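Local coordinates for protein glutamyl endopeptidase (Staphylococcus epidermidis, PDB 6PYM) that is a secreted serine endopeptidase that probably cleaves proteins after glutamate, or aspartate, and is held here in a form lacking its catalytic nucleophile, at residues 19-24 and 113-118; 54-57 and 62-65; 67-70 and 74-77; 92-97 and 203-208; 183-188 and 194-199. The protein carries 1 engineered substitution. All coordinates share one frame; numbering follows the deposited sequence.

Contact 1 of 5, residues 19-24 and 113-118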
# COMPACT_ATOMS: atom_id res chain seq x y z
N TYR A 19 8.06 -5.26 -6.44
CA TYR A 19 8.33 -4.70 -5.13
C TYR A 19 8.68 -3.23 -5.17
O TYR A 19 8.53 -2.54 -4.15
CB TYR A 19 9.46 -5.48 -4.44
CG TYR A 19 9.10 -6.93 -4.25
CD1 TYR A 19 8.13 -7.30 -3.33
CD2 TYR A 19 9.70 -7.92 -5.02
CE1 TYR A 19 7.79 -8.62 -3.15
CE2 TYR A 19 9.36 -9.25 -4.85
CZ TYR A 19 8.39 -9.60 -3.92
OH TYR A 19 8.06 -10.93 -3.77
N ASP A 20 9.13 -2.71 -6.32
CA ASP A 20 9.63 -1.34 -6.35
C ASP A 20 8.57 -0.33 -5.93
O ASP A 20 8.89 0.67 -5.29
CB ASP A 20 10.26 -0.98 -7.70
CG ASP A 20 9.29 -1.08 -8.88
OD1 ASP A 20 8.20 -1.68 -8.77
OD2 ASP A 20 9.66 -0.58 -9.98
N ALA A 21 7.31 -0.58 -6.27
CA ALA A 21 6.24 0.36 -5.97
C ALA A 21 5.81 0.32 -4.51
O ALA A 21 5.13 1.25 -4.05
CB ALA A 21 5.03 0.08 -6.88
N VAL A 22 6.15 -0.74 -3.79
CA VAL A 22 5.83 -0.83 -2.37
C VAL A 22 6.61 0.25 -1.62
O VAL A 22 7.83 0.39 -1.81
CB VAL A 22 6.14 -2.24 -1.85
CG1 VAL A 22 5.82 -2.35 -0.36
CG2 VAL A 22 5.38 -3.29 -2.65
N SER A 23 5.92 1.01 -0.76
CA SER A 23 6.49 2.23 -0.21
C SER A 23 6.33 2.31 1.30
O SER A 23 5.30 1.91 1.86
CB SER A 23 5.86 3.46 -0.84
OG SER A 23 6.02 3.46 -2.26
N PHE A 24 7.34 2.87 1.95
CA PHE A 24 7.38 3.12 3.38
C PHE A 24 6.98 4.56 3.66
O PHE A 24 7.44 5.48 2.97
CB PHE A 24 8.80 2.85 3.88
CG PHE A 24 9.09 3.31 5.28
CD1 PHE A 24 8.56 2.64 6.37
CD2 PHE A 24 9.92 4.41 5.50
CE1 PHE A 24 8.84 3.07 7.66
CE2 PHE A 24 10.20 4.84 6.79
CZ PHE A 24 9.66 4.17 7.86
N LYS A 113 8.36 1.74 -11.28
CA LYS A 113 7.22 1.45 -12.15
C LYS A 113 5.94 1.47 -11.32
O LYS A 113 5.82 0.70 -10.37
CB LYS A 113 7.37 0.08 -12.79
CG LYS A 113 6.34 -0.17 -13.90
CD LYS A 113 6.59 -1.50 -14.60
CE LYS A 113 5.70 -1.64 -15.83
NZ LYS A 113 4.25 -1.70 -15.49
N PRO A 114 4.96 2.31 -11.66
CA PRO A 114 3.69 2.26 -10.93
C PRO A 114 3.09 0.86 -10.98
O PRO A 114 3.18 0.16 -11.99
CB PRO A 114 2.82 3.29 -11.66
CG PRO A 114 3.82 4.27 -12.20
CD PRO A 114 4.98 3.41 -12.64
N ALA A 115 2.48 0.46 -9.86
CA ALA A 115 1.89 -0.86 -9.77
C ALA A 115 0.72 -1.00 -10.72
O ALA A 115 0.03 -0.02 -11.05
CB ALA A 115 1.41 -1.12 -8.35
N THR A 116 0.50 -2.22 -11.19
CA THR A 116 -0.69 -2.55 -11.95
C THR A 116 -1.83 -2.86 -10.99
O THR A 116 -1.66 -3.65 -10.06
CB THR A 116 -0.42 -3.77 -12.83
OG1 THR A 116 0.66 -3.49 -13.73
CG2 THR A 116 -1.66 -4.13 -13.65
N ILE A 117 -2.98 -2.24 -11.22
CA ILE A 117 -4.19 -2.49 -10.45
C ILE A 117 -4.98 -3.59 -11.13
O ILE A 117 -5.13 -3.59 -12.36
CB ILE A 117 -5.04 -1.20 -10.40
CG1 ILE A 117 -4.22 0.00 -9.93
CG2 ILE A 117 -6.30 -1.43 -9.56
CD1 ILE A 117 -3.63 -0.14 -8.54
N SER A 118 -5.53 -4.51 -10.35
CA SER A 118 -6.43 -5.52 -10.91
C SER A 118 -7.82 -4.95 -11.15
O SER A 118 -8.34 -4.18 -10.34
CB SER A 118 -6.54 -6.70 -9.95
OG SER A 118 -7.41 -7.69 -10.47
O HOH W 1 5.85 -1.97 -10.02
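D20 leans from the type I turn Y19–V22 onto the loop that carries K113, and the two side chains cross obliquely. The carboxylate faces the backbone of K113, not its ammonium group. K113 N donates to D20 OD2 at 3.0 Å; the bond is fairly straight (164°), but the donor stands well above the carboxylate plane. The second oxygen works through a water, which donates to D20 OD1 and, at 2.7 Å, to K113 O. What turns the carboxylate to the loop is a first torsion that tucks CG between the backbone N and the carbonyl carbon (chi1 60°). The K113 chain heads off, its ammonium far from D20. Beside this polar patch the methyl of A21 also faces the loop, with its CB 3.6 Å from K113 O and 4.1 Å from A115 CB. Behind it, S23 OG donates to A21 O at 3.0 Å, while A21 and A115 both form backbone bonds to V40 of strand 34-42 and rest on V39. One acidic side chain thus serves the N-H and, through water, the C=O of one loop residue; its charge is probably eased by that N-H and the water rather than by the lysine.

Contact 2 of 5, residues 54-57 and 62-65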
# COMPACT_ATOMS: atom_id res chain seq x y z
N ASN A 54 -4.31 10.76 7.79
CA ASN A 54 -4.90 11.56 8.87
C ASN A 54 -3.87 11.89 9.95
O ASN A 54 -4.03 12.88 10.67
CB ASN A 54 -6.09 10.84 9.52
CG ASN A 54 -7.33 10.76 8.62
OD1 ASN A 54 -7.45 11.47 7.62
ND2 ASN A 54 -8.27 9.89 9.00
N GLY A 55 -2.82 11.07 10.08
CA GLY A 55 -1.79 11.33 11.08
C GLY A 55 -1.01 12.60 10.83
O GLY A 55 -0.35 13.10 11.75
N ALA A 56 -1.04 13.12 9.61
CA ALA A 56 -0.38 14.38 9.28
C ALA A 56 -1.18 15.60 9.73
O ALA A 56 -0.68 16.72 9.57
CB ALA A 56 -0.12 14.46 7.78
N LYS A 57 -2.40 15.41 10.23
CA LYS A 57 -3.20 16.50 10.80
C LYS A 57 -3.41 17.63 9.80
O LYS A 57 -3.32 18.82 10.14
CB LYS A 57 -2.63 17.00 12.12
CG LYS A 57 -2.55 15.94 13.20
CD LYS A 57 -2.49 16.56 14.58
CE LYS A 57 -3.70 17.45 14.84
NZ LYS A 57 -4.51 17.00 16.01
N ASN A 62 4.01 16.97 6.01
CA ASN A 62 4.50 16.16 7.12
C ASN A 62 4.74 14.70 6.74
O ASN A 62 5.28 13.95 7.55
CB ASN A 62 3.49 16.20 8.27
CG ASN A 62 3.41 17.55 8.95
OD1 ASN A 62 4.38 18.30 8.97
ND2 ASN A 62 2.25 17.87 9.51
N ILE A 63 4.34 14.28 5.54
CA ILE A 63 4.40 12.87 5.16
C ILE A 63 5.59 12.65 4.24
O ILE A 63 5.70 13.29 3.19
CB ILE A 63 3.10 12.43 4.47
CG1 ILE A 63 1.89 12.79 5.32
CG2 ILE A 63 3.15 10.94 4.20
CD1 ILE A 63 0.58 12.56 4.61
N SER A 64 6.47 11.72 4.62
CA SER A 64 7.57 11.27 3.78
C SER A 64 7.24 9.90 3.20
O SER A 64 6.85 8.99 3.94
CB SER A 64 8.86 11.17 4.58
OG SER A 64 9.34 12.44 4.99
N VAL A 65 7.45 9.74 1.90
CA VAL A 65 7.18 8.49 1.19
C VAL A 65 8.49 7.99 0.60
O VAL A 65 9.13 8.71 -0.17
CB VAL A 65 6.14 8.69 0.08
CG1 VAL A 65 5.91 7.39 -0.68
CG2 VAL A 65 4.84 9.24 0.66
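The methyl of A56 sits against I63 and the amide of N62 reaches back to the A56 carbonyl, so one small residue is met by both an apolar and a polar partner. A56 CB lies 3.6 Å from I63 CG1 and 3.8 Å from I63 CD1, which places the methyl alongside the longer branch of the isoleucine. On the polar side, N62 ND2 donates to A56 O at 3.1 Å, with an N-H...O angle of 153°. The carbonyl oxygen lies close to the amide plane of N62, whereas the donor is tilted by about 21° from the carbonyl plane. N62 CB also lies 4.0 Å from A56 CB. The torsion of I63 sets its side of the contact: CG1 lies beside the backbone N (chi1 -52°), swinging that branch over to the alanine.

In the next shell, K57 N bonds to N54 O at 3.0 Å and curls the backbone round A56. I63 packs on I25, I27 and L97, and its backbone pairs with G82, while S64 pairs with Y26. The contact therefore fastens the turn that follows helix 50-53, which carries the predicted charge-relay H51, to the residues leading into strand 64-67 of the six-stranded barrel, with strands 22-27 and 95-99 behind the isoleucine.

Contact 3 of 5, residues 67-70 and 74-77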
# COMPACT_ATOMS: atom_id res chain seq x y z
N PRO A 67 9.64 5.02 -1.65
CA PRO A 67 9.36 3.82 -2.44
C PRO A 67 10.57 2.92 -2.44
O PRO A 67 11.72 3.38 -2.52
CB PRO A 67 9.08 4.38 -3.84
CG PRO A 67 9.87 5.66 -3.90
CD PRO A 67 9.84 6.22 -2.50
N SER A 68 10.33 1.62 -2.33
CA SER A 68 11.39 0.61 -2.38
C SER A 68 12.31 0.67 -1.18
O SER A 68 13.45 0.18 -1.27
CB SER A 68 12.23 0.67 -3.68
OG SER A 68 11.53 1.22 -4.78
N ALA A 69 11.89 1.26 -0.07
CA ALA A 69 12.75 1.33 1.10
C ALA A 69 13.20 -0.07 1.50
O ALA A 69 12.41 -1.02 1.49
CB ALA A 69 12.01 1.97 2.26
N LYS A 70 14.48 -0.20 1.84
CA LYS A 70 15.07 -1.48 2.19
C LYS A 70 15.40 -1.61 3.66
O LYS A 70 15.24 -2.70 4.23
CB LYS A 70 16.33 -1.76 1.35
CG LYS A 70 16.92 -3.13 1.62
CD LYS A 70 18.07 -3.44 0.70
CE LYS A 70 18.65 -4.81 1.01
NZ LYS A 70 19.13 -4.91 2.42
N ASP A 74 18.81 2.78 4.18
CA ASP A 74 18.90 2.36 2.77
C ASP A 74 17.55 2.66 2.10
O ASP A 74 16.65 1.82 2.07
CB ASP A 74 19.26 0.89 2.66
CG ASP A 74 19.64 0.48 1.25
OD1 ASP A 74 19.32 1.23 0.30
OD2 ASP A 74 20.25 -0.59 1.07
N TYR A 75 17.45 3.87 1.56
CA TYR A 75 16.31 4.32 0.78
C TYR A 75 16.82 4.50 -0.64
O TYR A 75 17.22 5.61 -1.02
CB TYR A 75 15.79 5.64 1.35
CG TYR A 75 15.27 5.55 2.76
CD1 TYR A 75 14.20 4.71 3.07
CD2 TYR A 75 15.82 6.31 3.78
CE1 TYR A 75 13.69 4.64 4.36
CE2 TYR A 75 15.32 6.24 5.08
CZ TYR A 75 14.26 5.40 5.36
OH TYR A 75 13.75 5.32 6.64
N PRO A 76 16.86 3.44 -1.45
CA PRO A 76 17.54 3.55 -2.75
C PRO A 76 16.90 4.57 -3.68
O PRO A 76 17.58 5.14 -4.54
CB PRO A 76 17.46 2.13 -3.32
CG PRO A 76 16.29 1.51 -2.61
CD PRO A 76 16.32 2.09 -1.22
N ASN A 77 15.60 4.80 -3.54
CA ASN A 77 14.89 5.79 -4.34
C ASN A 77 14.60 7.07 -3.57
O ASN A 77 13.76 7.86 -4.01
CB ASN A 77 13.65 5.16 -4.97
CG ASN A 77 14.01 4.19 -6.07
OD1 ASN A 77 14.90 4.47 -6.87
ND2 ASN A 77 13.36 3.05 -6.11
O HOH W 2 13.69 4.77 -1.19
O HOH W 3 20.95 -2.44 2.68
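K70 N donates to D74 O at 3.0 Å, meeting the oxygen nearly end-on (C=O...N angle 177°), and this is the direct backbone bond between the two arms. Further along, N77 ND2 donates to S68 OG at 2.9 Å. The hydroxyl lies close to the plane of the amide, but the bond is bent (138° at the hydrogen). S68 OG has a stronger partner in D20 O, so it accepts from N77 while donating to the turn beyond; the backbone of S68 bonds to V22. A water bridges two main-chain groups, donating a hydrogen bond to P67 O at 2.8 Å and accepting one from N77 N.

The arms run roughly antiparallel and are the two sides of the loop that joins strand 64-67 to strand 80-87, neighbours in the N-terminal barrel of this chymotrypsin-like fold. Toward the outer end of the loop the side chains of K70 and D74 pass each other at a slant, and no direct salt bridge forms. K70 extends with CG anti to the backbone N (chi1 -176°) and bends only at its last torsion; a second water accepts from its NZ and donates to D74 OD2 at 2.6 Å, while K70 CD lies 3.6 Å from that same carboxylate oxygen.

Other carbonyls are taken up outside the arms, S68 O by T14 OG1 and A69 O by Y134 OH. The ring of P76 packs with its CG 3.4 Å from S68 O, and A69 CB lies in the plane of the Y75 ring at its edge, 3.6 Å from CD1; that ring stacks on H66.

Contact 4 of 5, residues 92-97 and 203-208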
# COMPACT_ATOMS: atom_id res chain seq x y z
N SER A 92 -14.68 3.82 3.18
CA SER A 92 -13.58 2.86 3.28
C SER A 92 -12.28 3.60 3.53
O SER A 92 -12.14 4.78 3.20
CB SER A 92 -13.46 2.01 2.01
OG SER A 92 -14.63 1.22 1.83
N ASP A 93 -11.31 2.87 4.08
CA ASP A 93 -10.05 3.43 4.57
C ASP A 93 -9.02 3.56 3.44
O ASP A 93 -7.95 2.94 3.45
CB ASP A 93 -9.51 2.55 5.69
CG ASP A 93 -8.50 3.24 6.58
OD1 ASP A 93 -8.17 4.41 6.34
OD2 ASP A 93 -8.03 2.56 7.53
N LEU A 94 -9.34 4.41 2.45
CA LEU A 94 -8.52 4.56 1.25
C LEU A 94 -8.29 6.03 0.96
O LEU A 94 -9.24 6.82 0.96
CB LEU A 94 -9.22 3.93 0.05
CG LEU A 94 -8.49 4.06 -1.29
CD1 LEU A 94 -7.14 3.32 -1.28
CD2 LEU A 94 -9.38 3.56 -2.42
N ALA A 95 -7.05 6.39 0.66
CA ALA A 95 -6.73 7.73 0.22
C ALA A 95 -5.63 7.67 -0.84
O ALA A 95 -4.76 6.80 -0.80
CB ALA A 95 -6.25 8.61 1.38
N ILE A 96 -5.70 8.61 -1.78
CA ILE A 96 -4.57 8.90 -2.65
C ILE A 96 -3.74 9.96 -1.96
O ILE A 96 -4.27 10.95 -1.44
CB ILE A 96 -5.06 9.43 -4.02
CG1 ILE A 96 -5.93 8.39 -4.73
CG2 ILE A 96 -3.87 9.86 -4.87
CD1 ILE A 96 -6.69 8.95 -5.94
N LEU A 97 -2.43 9.77 -1.95
CA LEU A 97 -1.51 10.83 -1.56
C LEU A 97 -0.72 11.22 -2.80
O LEU A 97 0.02 10.40 -3.35
CB LEU A 97 -0.56 10.40 -0.44
CG LEU A 97 0.45 11.48 -0.02
CD1 LEU A 97 -0.24 12.69 0.61
CD2 LEU A 97 1.47 10.90 0.93
N GLN A 203 -12.28 1.81 -8.72
CA GLN A 203 -11.58 2.00 -9.98
C GLN A 203 -11.96 3.31 -10.65
O GLN A 203 -11.11 3.97 -11.26
CB GLN A 203 -11.82 0.81 -10.90
CG GLN A 203 -11.15 -0.45 -10.38
CD GLN A 203 -11.57 -1.70 -11.12
OE1 GLN A 203 -11.66 -1.70 -12.35
NE2 GLN A 203 -11.86 -2.76 -10.39
N GLN A 204 -13.24 3.71 -10.55
CA GLN A 204 -13.65 5.00 -11.09
C GLN A 204 -12.96 6.15 -10.37
O GLN A 204 -12.47 7.08 -11.01
CB GLN A 204 -15.17 5.14 -10.99
CG GLN A 204 -15.92 4.18 -11.89
CD GLN A 204 -17.42 4.25 -11.69
OE1 GLN A 204 -17.91 4.83 -10.73
NE2 GLN A 204 -18.16 3.66 -12.62
N PHE A 205 -12.90 6.08 -9.04
CA PHE A 205 -12.17 7.08 -8.26
C PHE A 205 -10.72 7.17 -8.70
O PHE A 205 -10.17 8.27 -8.83
CB PHE A 205 -12.31 6.71 -6.78
CG PHE A 205 -11.35 7.43 -5.85
CD1 PHE A 205 -11.51 8.77 -5.55
CD2 PHE A 205 -10.33 6.72 -5.22
CE1 PHE A 205 -10.65 9.41 -4.67
CE2 PHE A 205 -9.47 7.36 -4.34
CZ PHE A 205 -9.63 8.70 -4.07
N LEU A 206 -10.08 6.02 -8.95
CA LEU A 206 -8.69 6.04 -9.40
C LEU A 206 -8.55 6.72 -10.75
O LEU A 206 -7.70 7.59 -10.94
CB LEU A 206 -8.13 4.63 -9.44
CG LEU A 206 -8.04 3.89 -8.11
CD1 LEU A 206 -7.49 2.49 -8.34
CD2 LEU A 206 -7.21 4.67 -7.09
N ARG A 207 -9.39 6.32 -11.72
CA ARG A 207 -9.29 6.90 -13.06
C ARG A 207 -9.51 8.41 -13.05
O ARG A 207 -8.89 9.14 -13.82
CB ARG A 207 -10.31 6.25 -14.00
CG ARG A 207 -9.94 4.86 -14.44
CD ARG A 207 -10.89 4.35 -15.50
NE ARG A 207 -10.44 3.03 -15.95
CZ ARG A 207 -11.02 1.88 -15.61
NH1 ARG A 207 -12.09 1.87 -14.85
NH2 ARG A 207 -10.51 0.73 -16.05
N ASN A 208 -10.41 8.88 -12.18
CA ASN A 208 -10.76 10.29 -12.17
C ASN A 208 -9.76 11.17 -11.45
O ASN A 208 -9.86 12.40 -11.52
CB ASN A 208 -12.17 10.47 -11.62
CG ASN A 208 -13.21 9.95 -12.58
OD1 ASN A 208 -13.08 10.15 -13.79
ND2 ASN A 208 -14.20 9.25 -12.07
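I96 and F205 approach each other from opposite directions, the isoleucine out of the strand and the phenylalanine off the C-terminal helix. Starting at CB, the I96 side chain heads for the helix and divides there. CG2 branches away from both F205 and L206, whereas CG1, set beside the backbone N (chi1 -61°), carries the chain onward to the ring and lies 3.7 Å from F205 CE2. At the tip, CD1 comes closest: 3.5 Å from F205 CZ and 3.6 Å from F205 CE2, reaching the far end of the ring at an oblique slant. The same methyl, I96 CD1, is also 4.5 Å from L206 CD2, so it bridges two successive helix residues. L94, two residues earlier, adds a looser touch from its own tip, with L94 CD2 4.3 Å from F205 CE2.

F205 is brought there by a first torsion that sets CG anti to the backbone N (chi1 166°). Its ring also meets Y88 edge-to-face. No hydrogen bond crosses the interface, which is buried and entirely hydrocarbon. Next to L94 in the sequence stands D93, the predicted charge-relay aspartate, whose OD2 bonds to H51 ND1.

In the fold, strand 95-99 runs between strands 45-48 and 80-87 of the six-stranded barrel. Helix 200-209, which follows strand 192-197 of the other sheet, packs against its outer side: L206 rests on L47 of one flanking strand and F205 on I86 of the other.

Contact 5 of 5, residues 183-188 and 194-199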
# COMPACT_ATOMS: atom_id res chain seq x y z
N ILE A 183 -6.12 -2.62 -0.76
CA ILE A 183 -5.19 -1.86 0.07
C ILE A 183 -5.47 -2.26 1.52
O ILE A 183 -6.54 -1.95 2.05
CB ILE A 183 -5.32 -0.35 -0.14
CG1 ILE A 183 -5.05 0.03 -1.61
CG2 ILE A 183 -4.42 0.42 0.82
CD1 ILE A 183 -3.63 -0.25 -2.09
N HIS A 184 -4.51 -2.93 2.15
CA HIS A 184 -4.66 -3.37 3.53
C HIS A 184 -4.93 -2.18 4.44
O HIS A 184 -4.33 -1.12 4.27
CB HIS A 184 -3.36 -4.04 3.96
CG HIS A 184 -3.34 -4.43 5.39
ND1 HIS A 184 -4.03 -5.52 5.87
CD2 HIS A 184 -2.77 -3.82 6.46
CE1 HIS A 184 -3.86 -5.58 7.18
NE2 HIS A 184 -3.11 -4.57 7.56
N TYR A 185 -5.81 -2.37 5.43
CA TYR A 185 -5.99 -1.31 6.44
C TYR A 185 -5.90 -1.76 7.89
O TYR A 185 -5.68 -0.90 8.75
CB TYR A 185 -7.29 -0.50 6.22
CG TYR A 185 -8.58 -1.23 6.47
CD1 TYR A 185 -9.16 -1.25 7.74
CD2 TYR A 185 -9.25 -1.86 5.44
CE1 TYR A 185 -10.36 -1.91 7.97
CE2 TYR A 185 -10.45 -2.51 5.65
CZ TYR A 185 -11.00 -2.52 6.92
OH TYR A 185 -12.20 -3.17 7.15
N GLY A 186 -6.05 -3.04 8.20
CA GLY A 186 -6.00 -3.48 9.59
C GLY A 186 -6.65 -4.84 9.72
O GLY A 186 -6.79 -5.56 8.74
N GLY A 187 -7.03 -5.19 10.95
CA GLY A 187 -7.69 -6.47 11.14
C GLY A 187 -8.36 -6.58 12.49
O GLY A 187 -8.38 -5.64 13.29
N VAL A 188 -8.92 -7.76 12.73
CA VAL A 188 -9.66 -8.06 13.95
C VAL A 188 -8.97 -9.25 14.61
O VAL A 188 -8.84 -10.32 13.99
CB VAL A 188 -11.14 -8.36 13.67
CG1 VAL A 188 -11.86 -8.71 14.96
CG2 VAL A 188 -11.81 -7.16 13.01
N SER A 194 -7.97 -7.23 6.95
CA SER A 194 -8.91 -6.58 6.05
C SER A 194 -8.22 -5.55 5.17
O SER A 194 -7.30 -4.85 5.59
CB SER A 194 -9.99 -5.82 6.83
OG SER A 194 -10.72 -6.67 7.69
N SER A 195 -8.77 -5.41 3.96
CA SER A 195 -8.32 -4.44 2.98
C SER A 195 -9.53 -3.78 2.33
O SER A 195 -10.65 -4.30 2.33
CB SER A 195 -7.47 -5.11 1.90
OG SER A 195 -8.24 -6.01 1.11
N VAL A 196 -9.27 -2.60 1.77
CA VAL A 196 -10.22 -1.95 0.86
C VAL A 196 -10.13 -2.66 -0.47
O VAL A 196 -9.07 -2.65 -1.12
CB VAL A 196 -9.91 -0.46 0.70
CG1 VAL A 196 -10.97 0.19 -0.20
CG2 VAL A 196 -9.85 0.22 2.05
N TYR A 197 -11.23 -3.26 -0.89
CA TYR A 197 -11.30 -3.98 -2.16
C TYR A 197 -11.45 -2.99 -3.30
O TYR A 197 -12.31 -2.11 -3.26
CB TYR A 197 -12.52 -4.89 -2.11
CG TYR A 197 -12.71 -5.83 -3.27
CD1 TYR A 197 -11.66 -6.60 -3.75
CD2 TYR A 197 -13.95 -5.97 -3.86
CE1 TYR A 197 -11.85 -7.49 -4.79
CE2 TYR A 197 -14.15 -6.85 -4.91
CZ TYR A 197 -13.09 -7.60 -5.37
OH TYR A 197 -13.26 -8.49 -6.40
N ILE A 198 -10.60 -3.13 -4.32
CA ILE A 198 -10.64 -2.19 -5.43
C ILE A 198 -11.72 -2.62 -6.41
O ILE A 198 -11.45 -3.23 -7.45
CB ILE A 198 -9.24 -2.03 -6.05
CG1 ILE A 198 -8.27 -1.47 -4.99
CG2 ILE A 198 -9.28 -1.11 -7.28
CD1 ILE A 198 -6.80 -1.53 -5.38
N ASN A 199 -12.97 -2.34 -6.05
CA ASN A 199 -14.11 -2.69 -6.89
C ASN A 199 -14.30 -1.63 -7.98
O ASN A 199 -13.49 -0.72 -8.16
CB ASN A 199 -15.34 -2.94 -6.03
CG ASN A 199 -15.92 -1.68 -5.41
OD1 ASN A 199 -15.48 -0.57 -5.68
ND2 ASN A 199 -16.93 -1.86 -4.58
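S194 is held to the opposite strand through both its N-H and its carbonyl: its N donates to G186 O at 2.7 Å, and its carbonyl O receives Y185 N at 2.9 Å. The latter bond is practically straight (179°) and lies in the carbonyl plane. G186 N adds a weak bond to that oxygen, so Y185 and G186 together face S194, a classic beta bulge in this antiparallel hairpin. Farther along, I183 and V196 form a regular hydrogen-bonded pair, with V196 N 2.8 Å from I183 O and I183 N 3.0 Å from V196 O. Between these points H184 and S195 make a non-hydrogen-bonded pair, and their polar atoms are satisfied by strand 157-160, H184 ND1 with Y160 OH and S195 OG with L158 O.

Packing centres on Y185. With CG wedged between its own backbone N and carbonyl carbon (chi1 69°), the ring folds back across the partner strand. S194 O lies over one face, S194 CB is 3.5 Å from Y185 CZ, and V196 N meets the ring edge in its plane. V196 CG2 touches Y185 CD2 at 4.0 Å, and I183 CG1 reaches I198 CD1 at 4.4 Å.

E157 on strand 157-160 joins the two residues again, taking Y185 OH on one oxygen and S194 OG on the other. At the other end of the side chain, near CB, Y185 packs on D93, the predicted charge-relay aspartate. The backbone bonds of the bulge thus hold the root of this tyrosine and the carboxylate of E157 its hydroxyl, fixing it at both ends.

In the fold
Contacts 1 to 4 draw on the N-terminal barrel, whereas contact 5 belongs to the second sheet. Contacts 2, 4 and 5 are buried. Contacts 1 and 3 are only partly so and rely on waters and mixed polar bonds; they meet where D20 and V22 bond to S68. Contact 2 is small, adding one amide bond to apolar packing, and joins contact 4 through I63 and V65 against L97. Contact 4 is wholly hydrocarbon where the C-terminal helix packs on the barrel, while contact 5 is dominated by backbone bonding between strands. The two meet at D93, against Y185 and V196, and at Q203, bonded to I198. Contact 3 lies far from both, about 24 Å between centres.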